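Local coordinates for protein parahox neighbor (PDB 5Z5M) that probably converts 5-hydroxyisourate into (S)-allantoin in two successive steps, a hydrolysis and a stereoselective decarboxylation, late in urate degradation, at residues C185-T190 with W245-G250; E251-K256 with L286-W291; D9-P14 with E41-I46; E34-D39 with S50-A55. All blocks are in the same frame, centred on the assembly; numbering follows the deposited sequence.

Interaction 1: residues C185-T190 with W245-G250; sequences CHVLDT and WTFFCG
Two aromatic rings, Trp245 and Phe247, share one sulfur, that of Cys185, but in different ways. On Trp245, Cys185 SG sits over a face, displaced toward the rim. Cys185 SG is 4.3 Å from the centroid of the six-membered ring of Trp245 and 19° off its normal. Phe247 presents its edge instead. Cys185 SG lies near the plane of that ring, 87° off the normal, and is 3.7 Å from Phe247 CE1. Both are sulfur-aromatic contacts. The torsion of Cys185 explains the double fit: SG is turned anti to the backbone N (chi1 -170°), which carries it to both rings at once. Cys185 CB adds a contact of its own, 3.7 Å from Trp245 CZ2. Val187 follows two residues on. Val187 CG2 approaches Phe247 CE1 obliquely, at 3.9 Å, and the two side chains slide past each other in opposite directions. Putting an alanine in place of Trp245 would probably leave the sulfur without its ring face and open a gap beside Cys185. Ile201 and Leu271 also touch both aromatic side chains, and Phe273 stacks on Trp245. All four contact residues are buried. Strand 182-189 belongs to one sheet and strand 241-248 to another. Their inward-facing side chains form the apolar filling of the two-sheet sandwich known from the transthyretin fold.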
# COMPACT_ATOMS: atom_id res chain seq x y z
N CYS A 185 6.15 17.02 1.47
CA CYS A 185 5.13 16.09 1.93
C CYS A 185 3.86 16.26 1.11
O CYS A 185 3.57 17.34 0.61
CB CYS A 185 4.85 16.31 3.41
SG CYS A 185 3.82 15.02 4.16
N HIS A 186 3.12 15.17 0.97
CA HIS A 186 1.84 15.16 0.29
C HIS A 186 0.93 14.20 1.05
O HIS A 186 1.38 13.14 1.48
CB HIS A 186 2.00 14.74 -1.17
CG HIS A 186 0.72 14.59 -1.92
ND1 HIS A 186 -0.09 15.66 -2.24
CD2 HIS A 186 0.10 13.49 -2.41
CE1 HIS A 186 -1.15 15.23 -2.90
NE2 HIS A 186 -1.06 13.92 -3.02
N VAL A 187 -0.32 14.58 1.26
CA VAL A 187 -1.27 13.67 1.90
C VAL A 187 -2.42 13.36 0.95
O VAL A 187 -3.07 14.26 0.42
CB VAL A 187 -1.84 14.25 3.20
CG1 VAL A 187 -2.77 13.23 3.85
CG2 VAL A 187 -0.71 14.65 4.14
N LEU A 188 -2.65 12.07 0.74
CA LEU A 188 -3.75 11.62 -0.11
C LEU A 188 -4.76 10.79 0.67
O LEU A 188 -4.40 9.82 1.32
CB LEU A 188 -3.21 10.80 -1.28
CG LEU A 188 -4.31 10.20 -2.15
CD1 LEU A 188 -4.75 11.19 -3.21
CD2 LEU A 188 -3.84 8.90 -2.77
N ASP A 189 -6.03 11.20 0.58
CA ASP A 189 -7.15 10.49 1.20
C ASP A 189 -7.60 9.37 0.26
O ASP A 189 -8.29 9.63 -0.73
CB ASP A 189 -8.28 11.49 1.48
CG ASP A 189 -9.53 10.86 2.09
OD1 ASP A 189 -9.61 9.62 2.23
OD2 ASP A 189 -10.45 11.63 2.42
N THR A 190 -7.22 8.13 0.56
CA THR A 190 -7.53 7.03 -0.36
C THR A 190 -8.95 6.51 -0.20
O THR A 190 -9.42 5.72 -1.01
CB THR A 190 -6.54 5.85 -0.17
OG1 THR A 190 -6.59 5.40 1.18
CG2 THR A 190 -5.13 6.29 -0.50
N TRP A 245 7.26 12.82 11.45
CA TRP A 245 6.03 13.55 11.19
C TRP A 245 5.01 13.19 12.25
O TRP A 245 5.04 12.09 12.80
CB TRP A 245 5.39 13.22 9.83
CG TRP A 245 6.14 13.52 8.55
CD1 TRP A 245 6.63 12.60 7.67
CD2 TRP A 245 6.39 14.81 7.96
NE1 TRP A 245 7.20 13.22 6.59
CE2 TRP A 245 7.07 14.58 6.75
CE3 TRP A 245 6.14 16.13 8.36
CZ2 TRP A 245 7.50 15.62 5.92
CZ3 TRP A 245 6.57 17.16 7.53
CH2 TRP A 245 7.24 16.90 6.33
N THR A 246 4.09 14.10 12.51
CA THR A 246 2.87 13.78 13.23
C THR A 246 1.70 14.24 12.37
O THR A 246 1.53 15.43 12.15
CB THR A 246 2.81 14.46 14.63
OG1 THR A 246 3.92 14.03 15.42
CG2 THR A 246 1.52 14.08 15.34
N PHE A 247 0.93 13.29 11.85
CA PHE A 247 -0.23 13.62 11.03
C PHE A 247 -1.49 13.58 11.89
O PHE A 247 -1.81 12.55 12.48
CB PHE A 247 -0.37 12.65 9.86
CG PHE A 247 0.78 12.68 8.90
CD1 PHE A 247 0.80 13.60 7.86
CD2 PHE A 247 1.83 11.79 9.02
CE1 PHE A 247 1.85 13.63 6.95
CE2 PHE A 247 2.88 11.81 8.13
CZ PHE A 247 2.90 12.74 7.09
N PHE A 248 -2.22 14.69 11.95
CA PHE A 248 -3.44 14.72 12.75
C PHE A 248 -4.64 14.35 11.90
O PHE A 248 -5.45 15.20 11.54
CB PHE A 248 -3.61 16.10 13.40
CG PHE A 248 -2.57 16.41 14.44
CD1 PHE A 248 -1.38 17.02 14.09
CD2 PHE A 248 -2.76 16.04 15.76
CE1 PHE A 248 -0.41 17.29 15.04
CE2 PHE A 248 -1.80 16.30 16.71
CZ PHE A 248 -0.62 16.93 16.35
N CYS A 249 -4.75 13.06 11.58
CA CYS A 249 -5.74 12.59 10.63
C CYS A 249 -7.15 12.55 11.20
O CYS A 249 -8.12 12.64 10.46
CB CYS A 249 -5.37 11.20 10.11
SG CYS A 249 -3.85 11.20 9.18
N GLY A 250 -7.24 12.38 12.52
CA GLY A 250 -8.53 12.36 13.19
C GLY A 250 -9.32 13.63 12.95
O GLY A 250 -10.52 13.58 12.65

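Interaction 2: residues E251-K256 with L286-W291; sequences EYFASK and LLVSPW
Phe253 leaves helix 249-256 and lays its ring against Pro290 and the end of strand 281-289. At CB the side chain points toward the strand. CG is anti to the carbonyl carbon (chi1 -66°), and from there on the ring meets the proline. Phe253 CG is 4.2 Å from Pro290 CG. Along one side of the ring, Phe253 CD1 is 4.0 Å from the same Pro290 CG, and Phe253 CE1 is 3.8 Å from Pro290 CD. On the other side, Phe253 CE2 lies 3.7 Å from Pro290 CA. Pro290 CG stands over the middle of the ring, 3.9 Å from the centroid of Phe253 and only 5° off the normal, a CH-pi contact. In the transthyretin fold a short helix follows one strand of the sandwich, and here it is helix 249-256, packed on the end of a strand from the facing sheet. At the tip, Phe253 CZ reaches the backbone, 3.4 Å from Ser289 C. Val288 CG2 meets Phe253 CZ at the edge of the ring, at 3.9 Å. With an alanine here, Pro290 would probably lose the ring beneath it and a gap would open between helix and strand end. The turn that carries Pro290 is an ST turn, in which Trp291 N donates to Ser289 OG with an N-H...O angle of 159°. That hydroxyl also bonds to Ser292 OG and to Thr190 O of the second subunit. Tyr252, next to Phe253 on the helix, hydrogen-bonds through OH to Asp189 OD2.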
# COMPACT_ATOMS: atom_id res chain seq x y z
N GLU A 251 -8.66 14.78 13.08
CA GLU A 251 -9.29 16.06 12.80
C GLU A 251 -9.74 16.17 11.34
O GLU A 251 -10.79 16.72 11.06
CB GLU A 251 -8.34 17.22 13.13
CG GLU A 251 -7.70 17.13 14.48
CD GLU A 251 -6.58 18.14 14.67
OE1 GLU A 251 -6.36 18.97 13.76
OE2 GLU A 251 -5.91 18.09 15.72
N TYR A 252 -8.92 15.65 10.42
CA TYR A 252 -9.27 15.69 9.01
C TYR A 252 -10.52 14.85 8.72
O TYR A 252 -11.44 15.30 8.05
CB TYR A 252 -8.09 15.23 8.13
CG TYR A 252 -8.51 14.98 6.69
CD1 TYR A 252 -8.74 16.04 5.82
CD2 TYR A 252 -8.72 13.68 6.22
CE1 TYR A 252 -9.14 15.81 4.52
CE2 TYR A 252 -9.13 13.45 4.93
CZ TYR A 252 -9.34 14.52 4.08
OH TYR A 252 -9.74 14.29 2.78
N PHE A 253 -10.55 13.62 9.23
CA PHE A 253 -11.71 12.77 8.97
C PHE A 253 -12.99 13.37 9.58
O PHE A 253 -14.07 13.27 9.00
CB PHE A 253 -11.47 11.36 9.49
CG PHE A 253 -10.38 10.64 8.75
CD1 PHE A 253 -10.35 10.67 7.37
CD2 PHE A 253 -9.39 9.96 9.43
CE1 PHE A 253 -9.35 10.03 6.67
CE2 PHE A 253 -8.38 9.32 8.73
CZ PHE A 253 -8.36 9.35 7.35
N ALA A 254 -12.85 14.01 10.74
CA ALA A 254 -14.00 14.65 11.39
C ALA A 254 -14.53 15.83 10.58
O ALA A 254 -15.72 16.13 10.61
CB ALA A 254 -13.63 15.09 12.80
N SER A 255 -13.63 16.51 9.86
CA SER A 255 -14.02 17.66 9.05
C SER A 255 -14.84 17.22 7.85
O SER A 255 -15.59 18.00 7.27
CB SER A 255 -12.80 18.46 8.60
OG SER A 255 -12.06 17.77 7.60
N LYS A 256 -14.69 15.95 7.47
CA LYS A 256 -15.40 15.42 6.31
C LYS A 256 -16.67 14.70 6.72
O LYS A 256 -17.50 14.34 5.87
CB LYS A 256 -14.49 14.46 5.53
CG LYS A 256 -13.29 15.13 4.90
CD LYS A 256 -13.42 15.16 3.39
CE LYS A 256 -12.59 16.27 2.79
NZ LYS A 256 -12.58 16.22 1.30
N LEU A 286 1.99 10.71 2.82
CA LEU A 286 1.10 9.81 3.54
C LEU A 286 -0.10 9.45 2.66
O LEU A 286 -0.81 10.33 2.16
CB LEU A 286 0.62 10.47 4.85
CG LEU A 286 -0.36 9.66 5.70
CD1 LEU A 286 0.34 8.45 6.31
CD2 LEU A 286 -1.00 10.53 6.78
N LEU A 287 -0.33 8.15 2.47
CA LEU A 287 -1.56 7.65 1.86
C LEU A 287 -2.44 7.16 2.99
O LEU A 287 -2.02 6.30 3.75
CB LEU A 287 -1.27 6.51 0.87
CG LEU A 287 -0.71 6.81 -0.53
CD1 LEU A 287 0.62 7.54 -0.47
CD2 LEU A 287 -0.57 5.51 -1.31
N VAL A 288 -3.65 7.69 3.14
CA VAL A 288 -4.41 7.36 4.34
C VAL A 288 -5.93 7.25 4.15
O VAL A 288 -6.53 7.98 3.36
CB VAL A 288 -4.12 8.40 5.45
CG1 VAL A 288 -4.55 9.81 5.03
CG2 VAL A 288 -4.77 8.01 6.77
N SER A 289 -6.54 6.30 4.86
CA SER A 289 -7.98 6.21 5.03
C SER A 289 -8.20 6.06 6.54
O SER A 289 -7.22 5.98 7.29
CB SER A 289 -8.58 5.05 4.24
OG SER A 289 -8.34 3.80 4.88
N PRO A 290 -9.46 6.04 7.01
CA PRO A 290 -9.60 5.80 8.46
C PRO A 290 -9.10 4.42 8.90
O PRO A 290 -8.94 4.19 10.10
CB PRO A 290 -11.11 5.92 8.69
CG PRO A 290 -11.57 6.82 7.61
CD PRO A 290 -10.73 6.48 6.41
N TRP A 291 -8.85 3.52 7.95
CA TRP A 291 -8.60 2.12 8.27
C TRP A 291 -7.29 1.59 7.71
O TRP A 291 -7.00 0.40 7.80
CB TRP A 291 -9.75 1.26 7.74
CG TRP A 291 -11.10 1.85 8.03
CD1 TRP A 291 -11.88 2.56 7.16
CD2 TRP A 291 -11.83 1.79 9.27
NE1 TRP A 291 -13.05 2.95 7.78
CE2 TRP A 291 -13.03 2.49 9.08
CE3 TRP A 291 -11.57 1.22 10.52
CZ2 TRP A 291 -13.98 2.63 10.09
CZ3 TRP A 291 -12.52 1.36 11.52
CH2 TRP A 291 -13.71 2.06 11.30

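Interaction 3: residues D9-P14 with E41-I46; sequences DLLSKP and ESLASI
Leu11, near the end of helix 7-11, meets Leu43 and Ile46 on the chain that joins helix 30-38 to helix 49-61. Both segments belong to the helical OHCU decarboxylase part of the protein. Across the contact the interactions are apolar. The two methyl groups of Leu11 divide the work. Leu11 CD2 touches Leu43 CD1 at 4.0 Å, and these side chains meet at a slant. Leu11 CD1 lies 3.7 Å from Ile46 CG2, and here the side chains cross at about a right angle. The reach comes from an extended end: CD1 is anti to CA (chi2 -179°). The same Leu11 CD1 also packs against a backbone atom, Ile46 O, at 3.5 Å. Ile18 of helix 15-22 touches both Leu11 and Leu43. Ile46 also packs on Leu52 and Ala55 of helix 49-61.

The polar bonds are local and shape each segment separately. Ile46 N donates to Leu43 O at 3.1 Å, a bond between the two residues of this segment that meet Leu11. Two serines bend back to a carbonyl three residues earlier. Ser12 OG donates to Asp9 O at 2.9 Å, tilted 27° from the carbonyl plane, and Ser12 N donates to that oxygen as well. On the other segment, Ser42 O takes Ser45 OG at 2.8 Å and Ser45 N at 3.3 Å, both from the same face of its plane.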
# COMPACT_ATOMS: atom_id res chain seq x y z
N ASP A 9 35.26 24.67 -1.80
CA ASP A 9 36.53 25.08 -1.20
C ASP A 9 37.59 23.98 -1.37
O ASP A 9 38.69 24.25 -1.85
CB ASP A 9 36.30 25.40 0.29
CG ASP A 9 37.60 25.62 1.05
OD1 ASP A 9 38.60 26.03 0.44
OD2 ASP A 9 37.60 25.38 2.28
N LEU A 10 37.24 22.76 -0.97
CA LEU A 10 38.16 21.62 -1.07
C LEU A 10 38.73 21.44 -2.47
O LEU A 10 39.95 21.43 -2.67
CB LEU A 10 37.46 20.33 -0.63
CG LEU A 10 38.25 19.03 -0.79
CD1 LEU A 10 39.55 19.06 0.01
CD2 LEU A 10 37.40 17.83 -0.38
N LEU A 11 37.84 21.29 -3.45
CA LEU A 11 38.26 20.93 -4.79
C LEU A 11 38.92 22.08 -5.56
O LEU A 11 39.38 21.90 -6.69
CB LEU A 11 37.06 20.39 -5.58
CG LEU A 11 36.42 19.14 -4.97
CD1 LEU A 11 35.26 18.66 -5.83
CD2 LEU A 11 37.45 18.03 -4.79
N SER A 12 39.00 23.25 -4.94
CA SER A 12 39.70 24.38 -5.55
C SER A 12 41.14 24.45 -5.04
O SER A 12 41.91 25.32 -5.45
CB SER A 12 38.97 25.69 -5.26
OG SER A 12 39.29 26.18 -3.97
N LYS A 13 41.50 23.52 -4.16
CA LYS A 13 42.84 23.48 -3.58
C LYS A 13 43.78 22.62 -4.43
O LYS A 13 43.31 21.79 -5.21
CB LYS A 13 42.76 22.94 -2.14
CG LYS A 13 42.14 23.91 -1.15
CD LYS A 13 42.01 23.28 0.22
CE LYS A 13 41.16 24.13 1.15
NZ LYS A 13 41.57 23.95 2.57
N PRO A 14 45.10 22.82 -4.28
CA PRO A 14 46.06 22.00 -5.03
C PRO A 14 45.83 20.50 -4.82
O PRO A 14 45.45 20.10 -3.72
CB PRO A 14 47.42 22.44 -4.47
CG PRO A 14 47.11 23.22 -3.22
CD PRO A 14 45.78 23.84 -3.47
N GLU A 41 39.93 16.98 -14.67
CA GLU A 41 38.78 17.65 -15.26
C GLU A 41 37.51 16.84 -15.05
O GLU A 41 36.40 17.37 -15.13
CB GLU A 41 39.02 17.92 -16.74
CG GLU A 41 39.88 19.15 -16.96
CD GLU A 41 40.59 19.14 -18.30
OE1 GLU A 41 40.05 18.54 -19.25
OE2 GLU A 41 41.68 19.73 -18.39
N SER A 42 37.67 15.55 -14.78
CA SER A 42 36.58 14.78 -14.21
C SER A 42 36.38 15.28 -12.80
O SER A 42 35.25 15.46 -12.34
CB SER A 42 36.88 13.28 -14.23
OG SER A 42 35.82 12.55 -13.65
N LEU A 43 37.50 15.53 -12.11
CA LEU A 43 37.48 16.16 -10.80
C LEU A 43 36.78 17.51 -10.84
O LEU A 43 36.03 17.87 -9.93
CB LEU A 43 38.90 16.34 -10.26
CG LEU A 43 39.00 16.94 -8.86
CD1 LEU A 43 38.79 15.85 -7.81
CD2 LEU A 43 40.33 17.64 -8.65
N ALA A 44 37.05 18.27 -11.91
CA ALA A 44 36.55 19.63 -12.04
C ALA A 44 35.03 19.70 -12.15
O ALA A 44 34.42 20.70 -11.79
CB ALA A 44 37.20 20.30 -13.24
N SER A 45 34.43 18.63 -12.66
CA SER A 45 32.98 18.59 -12.84
C SER A 45 32.23 18.23 -11.56
O SER A 45 31.00 18.30 -11.52
CB SER A 45 32.62 17.60 -13.95
OG SER A 45 32.81 16.27 -13.52
N ILE A 46 32.96 17.84 -10.51
CA ILE A 46 32.33 17.47 -9.24
C ILE A 46 31.86 18.70 -8.48
O ILE A 46 32.67 19.54 -8.09
CB ILE A 46 33.28 16.67 -8.35
CG1 ILE A 46 33.68 15.36 -9.04
CG2 ILE A 46 32.61 16.39 -7.00
CD1 ILE A 46 34.78 14.60 -8.32

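Interaction 4: residues E34-D39 with S50-A55; sequences EALVKD and SQLAAA
Ser50 OG, on the helix that carries Leu52 and Ala55 to Leu36, is held by Asp279 OD2 and Asn277 ND2. Those two partners lie in the transthyretin-like half of the same chain, so this helix also has a polar tie to the second domain. The facing helix, 30-38, has its own ion pair: Lys38 NZ meets Glu34 OE1 at 2.8 Å, one helical turn apart. Between the two helices the contact is made by hydrocarbon alone. Leu36 spreads its two methyl groups over two residues. Leu36 CD1 rests on Ala55 CB at 3.7 Å, and Leu36 CD2 on Leu52 CD1 at 3.8 Å. The leucine side chains cross at about a right angle. Leu52 does not aim straight at Leu36 from its backbone; with CG anti to the backbone N (chi1 172°), CD1 is carried round to meet Leu36. The small Ala55 lets the chains approach, with the CA atoms of Leu36 and Ala55 7.4 Å apart. Leu170 of helix 151-173 also touches Leu52, and Leu22 of helix 15-22 touches Leu36. With methyl groups on both sides, the contact depends on shape and exclusion of water, not on directed bonds.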
# COMPACT_ATOMS: atom_id res chain seq x y z
N GLU A 34 44.24 9.21 -4.73
CA GLU A 34 45.24 9.46 -5.75
C GLU A 34 44.63 9.39 -7.14
O GLU A 34 44.76 10.33 -7.92
CB GLU A 34 46.39 8.46 -5.61
CG GLU A 34 47.22 8.69 -4.37
CD GLU A 34 47.73 10.12 -4.28
OE1 GLU A 34 48.20 10.65 -5.30
OE2 GLU A 34 47.65 10.71 -3.17
N ALA A 35 43.96 8.28 -7.43
CA ALA A 35 43.26 8.11 -8.70
C ALA A 35 42.27 9.26 -8.94
O ALA A 35 42.13 9.74 -10.07
CB ALA A 35 42.53 6.77 -8.73
N LEU A 36 41.62 9.72 -7.88
CA LEU A 36 40.65 10.81 -7.99
C LEU A 36 41.27 12.12 -8.49
O LEU A 36 40.80 12.69 -9.48
CB LEU A 36 39.97 11.06 -6.64
CG LEU A 36 38.87 12.11 -6.66
CD1 LEU A 36 37.63 11.59 -7.36
CD2 LEU A 36 38.53 12.62 -5.26
N VAL A 37 42.31 12.58 -7.82
CA VAL A 37 42.88 13.90 -8.11
C VAL A 37 43.67 13.98 -9.41
O VAL A 37 43.96 15.08 -9.90
CB VAL A 37 43.80 14.38 -6.96
CG1 VAL A 37 42.99 14.58 -5.69
CG2 VAL A 37 44.91 13.37 -6.72
N LYS A 38 44.02 12.83 -9.99
CA LYS A 38 44.82 12.84 -11.21
C LYS A 38 43.97 12.93 -12.49
O LYS A 38 44.49 13.28 -13.55
CB LYS A 38 45.74 11.62 -11.27
CG LYS A 38 46.59 11.50 -10.02
CD LYS A 38 47.30 10.16 -9.90
CE LYS A 38 48.76 10.37 -9.48
NZ LYS A 38 48.86 10.57 -8.00
N ASP A 39 42.67 12.67 -12.38
CA ASP A 39 41.76 13.01 -13.47
C ASP A 39 41.17 14.38 -13.16
O ASP A 39 40.07 14.50 -12.61
CB ASP A 39 40.68 11.95 -13.64
CG ASP A 39 40.07 11.96 -15.03
OD1 ASP A 39 40.62 12.66 -15.91
OD2 ASP A 39 39.06 11.25 -15.25
N SER A 50 27.62 14.53 -2.89
CA SER A 50 27.11 13.31 -3.51
C SER A 50 27.98 12.86 -4.67
O SER A 50 28.35 11.69 -4.78
CB SER A 50 25.67 13.51 -4.01
OG SER A 50 24.77 13.65 -2.93
N GLN A 51 28.30 13.81 -5.55
CA GLN A 51 29.13 13.51 -6.71
C GLN A 51 30.54 13.10 -6.31
O GLN A 51 31.15 12.25 -6.95
CB GLN A 51 29.17 14.72 -7.65
CG GLN A 51 27.84 14.98 -8.35
CD GLN A 51 27.81 16.30 -9.09
OE1 GLN A 51 28.70 17.14 -8.92
NE2 GLN A 51 26.79 16.50 -9.91
N LEU A 52 31.05 13.72 -5.25
CA LEU A 52 32.38 13.39 -4.75
C LEU A 52 32.40 11.94 -4.25
O LEU A 52 33.31 11.17 -4.56
CB LEU A 52 32.79 14.36 -3.65
CG LEU A 52 34.08 14.01 -2.91
CD1 LEU A 52 35.25 13.90 -3.89
CD2 LEU A 52 34.37 15.03 -1.82
N ALA A 53 31.38 11.58 -3.48
CA ALA A 53 31.25 10.22 -2.97
C ALA A 53 31.11 9.21 -4.11
O ALA A 53 31.71 8.14 -4.07
CB ALA A 53 30.05 10.11 -2.03
N ALA A 54 30.32 9.58 -5.12
CA ALA A 54 30.08 8.72 -6.28
C ALA A 54 31.36 8.48 -7.06
O ALA A 54 31.60 7.38 -7.55
CB ALA A 54 29.02 9.35 -7.19
N ALA A 55 32.16 9.53 -7.19
CA ALA A 55 33.42 9.47 -7.91
C ALA A 55 34.41 8.51 -7.24
O ALA A 55 35.06 7.71 -7.90
CB ALA A 55 34.02 10.86 -8.03

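How the interactions relate
From the N terminus, interaction 3 closes first, bringing residues 41-46 back to 9-14 around helices 15-22 and 30-38. Interaction 4 crosses it: 34-39 lies inside that loop and 50-55 beyond it. The two touch through the connection between helices 30-38 and 49-61, which packs on helix 49-61. Interaction 1, in the transthyretin-like part, closes the long loop from 185-190 to 245-250 and joins the two sheets. Interaction 2 opens directly after it, at 251, and closes a shorter loop at 286-291, setting helix 249-256 on strand 281-289. Strands 182-189 and 281-289 are neighbours. The centres of interactions 1 and 3 are about 43 Å apart, on opposite sides of the chain's centre.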